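Local coordinates for protein trans-2-enoyl-CoA reductase [NADH] (Treponema denticola ATCC 35405, PDB 4GGO) that catalyses the NADH-dependent reduction of the carbon-carbon double bond of trans-2-enoyl-CoA substrates such as crotonyl-CoA in fatty acid synthesis, at residues F273-K278 / N336-D341. Numbering follows the deposited sequence.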
loop_
_atom_site.group_PDB
_atom_site.type_symbol
_atom_site.label_atom_id
_atom_site.label_comp_id
_atom_site.label_asym_id
_atom_site.label_seq_id
_atom_site.Cartn_x
_atom_site.Cartn_y
_atom_site.Cartn_z
ATOM N N PHE A 273 -14.445 2.605 -6.138
ATOM C CA PHE A 273 -13.975 1.293 -6.563
ATOM C C PHE A 273 -13.084 0.658 -5.510
ATOM O O PHE A 273 -12.378 1.350 -4.780
ATOM C CB PHE A 273 -13.162 1.395 -7.857
ATOM C CG PHE A 273 -13.879 2.072 -8.987
ATOM C CD1 PHE A 273 -14.689 1.347 -9.844
ATOM C CD2 PHE A 273 -13.717 3.429 -9.211
ATOM C CE1 PHE A 273 -15.341 1.966 -10.894
ATOM C CE2 PHE A 273 -14.366 4.055 -10.258
ATOM C CZ PHE A 273 -15.179 3.322 -11.101
ATOM N N VAL A 274 -13.117 -0.667 -5.441
ATOM C CA VAL A 274 -12.051 -1.398 -4.781
ATOM C C VAL A 274 -11.013 -1.698 -5.849
ATOM O O VAL A 274 -11.344 -2.227 -6.909
ATOM C CB VAL A 274 -12.542 -2.717 -4.160
ATOM C CG1 VAL A 274 -11.358 -3.562 -3.710
ATOM C CG2 VAL A 274 -13.477 -2.441 -2.992
ATOM N N SER A 275 -9.766 -1.329 -5.587
ATOM C CA SER A 275 -8.687 -1.622 -6.518
ATOM C C SER A 275 -7.865 -2.789 -5.995
ATOM O O SER A 275 -7.207 -2.681 -4.958
ATOM C CB SER A 275 -7.794 -0.396 -6.721
ATOM O OG SER A 275 -6.771 -0.669 -7.664
ATOM N N VAL A 276 -7.920 -3.910 -6.704
ATOM C CA VAL A 276 -7.157 -5.086 -6.316
ATOM C C VAL A 276 -5.761 -4.999 -6.914
ATOM O O VAL A 276 -5.592 -5.053 -8.133
ATOM C CB VAL A 276 -7.837 -6.387 -6.775
ATOM C CG1 VAL A 276 -7.169 -7.588 -6.121
ATOM C CG2 VAL A 276 -9.318 -6.355 -6.437
ATOM N N ASN A 277 -4.765 -4.851 -6.048
ATOM C CA ASN A 277 -3.385 -4.702 -6.487
ATOM C C ASN A 277 -2.612 -6.015 -6.408
ATOM O O ASN A 277 -3.130 -7.021 -5.923
ATOM C CB ASN A 277 -2.681 -3.621 -5.665
ATOM C CG ASN A 277 -3.332 -2.256 -5.817
ATOM O OD1 ASN A 277 -4.381 -2.118 -6.449
ATOM N ND2 ASN A 277 -2.712 -1.239 -5.228
ATOM N N LYS A 278 -1.371 -5.999 -6.889
ATOM C CA LYS A 278 -0.544 -7.200 -6.884
ATOM C C LYS A 278 0.029 -7.473 -5.497
ATOM O O LYS A 278 -0.019 -6.616 -4.613
ATOM C CB LYS A 278 0.592 -7.086 -7.903
ATOM C CG LYS A 278 1.757 -6.216 -7.450
ATOM C CD LYS A 278 2.848 -6.155 -8.510
ATOM C CE LYS A 278 3.535 -7.501 -8.693
ATOM N NZ LYS A 278 4.361 -7.868 -7.508
ATOM N N ASN A 336 -17.240 -5.160 -10.678
ATOM C CA ASN A 336 -16.993 -3.717 -10.620
ATOM C C ASN A 336 -15.752 -3.320 -9.819
ATOM O O ASN A 336 -15.691 -2.227 -9.257
ATOM C CB ASN A 336 -18.225 -2.967 -10.104
ATOM C CG ASN A 336 -19.434 -3.145 -11.001
ATOM O OD1 ASN A 336 -19.519 -2.547 -12.074
ATOM N ND2 ASN A 336 -20.380 -3.968 -10.562
ATOM N N ARG A 337 -14.764 -4.207 -9.777
ATOM C CA ARG A 337 -13.502 -3.919 -9.111
ATOM C C ARG A 337 -12.426 -3.603 -10.140
ATOM O O ARG A 337 -12.359 -4.238 -11.193
ATOM C CB ARG A 337 -13.056 -5.115 -8.265
ATOM C CG ARG A 337 -14.042 -5.529 -7.185
ATOM C CD ARG A 337 -13.614 -6.825 -6.509
ATOM N NE ARG A 337 -13.472 -7.918 -7.467
ATOM C CZ ARG A 337 -13.586 -9.206 -7.158
ATOM N NH1 ARG A 337 -13.854 -9.567 -5.909
ATOM N NH2 ARG A 337 -13.442 -10.132 -8.097
ATOM N N ILE A 338 -11.587 -2.618 -9.838
ATOM C CA ILE A 338 -10.415 -2.349 -10.660
ATOM C C ILE A 338 -9.370 -3.423 -10.375
ATOM O O ILE A 338 -9.083 -3.721 -9.217
ATOM C CB ILE A 338 -9.825 -0.957 -10.372
ATOM C CG1 ILE A 338 -10.828 0.136 -10.748
ATOM C CG2 ILE A 338 -8.521 -0.760 -11.131
ATOM C CD1 ILE A 338 -10.337 1.541 -10.475
ATOM N N ARG A 339 -8.812 -4.008 -11.432
ATOM C CA ARG A 339 -7.844 -5.088 -11.283
ATOM C C ARG A 339 -6.495 -4.737 -11.900
ATOM O O ARG A 339 -6.359 -4.693 -13.122
ATOM C CB ARG A 339 -8.374 -6.373 -11.928
ATOM C CG ARG A 339 -9.731 -6.825 -11.416
ATOM C CD ARG A 339 -9.665 -7.223 -9.950
ATOM N NE ARG A 339 -8.831 -8.403 -9.736
ATOM C CZ ARG A 339 -9.286 -9.652 -9.756
ATOM N NH1 ARG A 339 -10.570 -9.888 -9.983
ATOM N NH2 ARG A 339 -8.456 -10.666 -9.547
ATOM N N ILE A 340 -5.497 -4.490 -11.059
ATOM C CA ILE A 340 -4.129 -4.342 -11.545
ATOM C C ILE A 340 -3.259 -5.482 -11.029
ATOM O O ILE A 340 -2.030 -5.421 -11.087
ATOM C CB ILE A 340 -3.511 -2.971 -11.198
ATOM C CG1 ILE A 340 -3.467 -2.758 -9.685
ATOM C CG2 ILE A 340 -4.282 -1.850 -11.886
ATOM C CD1 ILE A 340 -2.785 -1.467 -9.278
ATOM N N ASP A 341 -3.916 -6.521 -10.524
ATOM C CA ASP A 341 -3.250 -7.780 -10.218
ATOM C C ASP A 341 -3.431 -8.719 -11.406
ATOM O O ASP A 341 -3.224 -9.929 -11.299
ATOM C CB ASP A 341 -3.834 -8.407 -8.951
ATOM C CG ASP A 341 -5.316 -8.711 -9.077
ATOM O OD1 ASP A 341 -5.991 -8.082 -9.919
ATOM O OD2 ASP A 341 -5.810 -9.578 -8.328
HETATM O O HOH W 1 -15.490 -2.010 -6.377
HETATM O O HOH W 2 -4.647 -9.881 -6.110
#
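V276 uses both backbone polar atoms to hold the neighbouring strand: its N donates to I338 O at 2.8 Å, and its O accepts from I340 N. A third bond, I338 N to V274 O at 3.0 Å, is more bent (135° at the hydrogen). Before that bond, a water links the two segments, accepting from V274 N and donating to N336 O.

On one face of the sheet, beta-branched V276 suits its place by putting a methyl on each member of the R339-D341 pair: CG2 lies 3.6 Å from R339 CD, while CG1 reaches D341 OD2 at 3.3 Å. R339, bent at chi2 and chi3, lays its aliphatic part alongside the valine and grips D341 side-on, NE to OD1 at 2.9 Å and NH2 to OD2. The carboxylate lies near the guanidinium plane, and two bonds fix its rotation.

The pair closes one edge of the parallel Rossmann-type sheet, 338-339 being the outermost strand beside 270-276, after a connection about half helical and without strands. On the opposite face, I338 is long enough for CD1 to come 3.9 Å from F273 CB, with CG1 beside the backbone N (chi1 -64°). Small S275 lets I338 CG2 approach its OG, also at 3.9 Å, and L318 of helix 311-323 covers both residues.

Further out, D333 OD2 forms salt bridges with R339 NH1 and R337 NE, and E257 OE2 one with R337 NH1. K278 offers its carbonyl to the hydroxyl of Y62, an NAD-binding residue, which places the residues following the strand pairing beside the cofactor site.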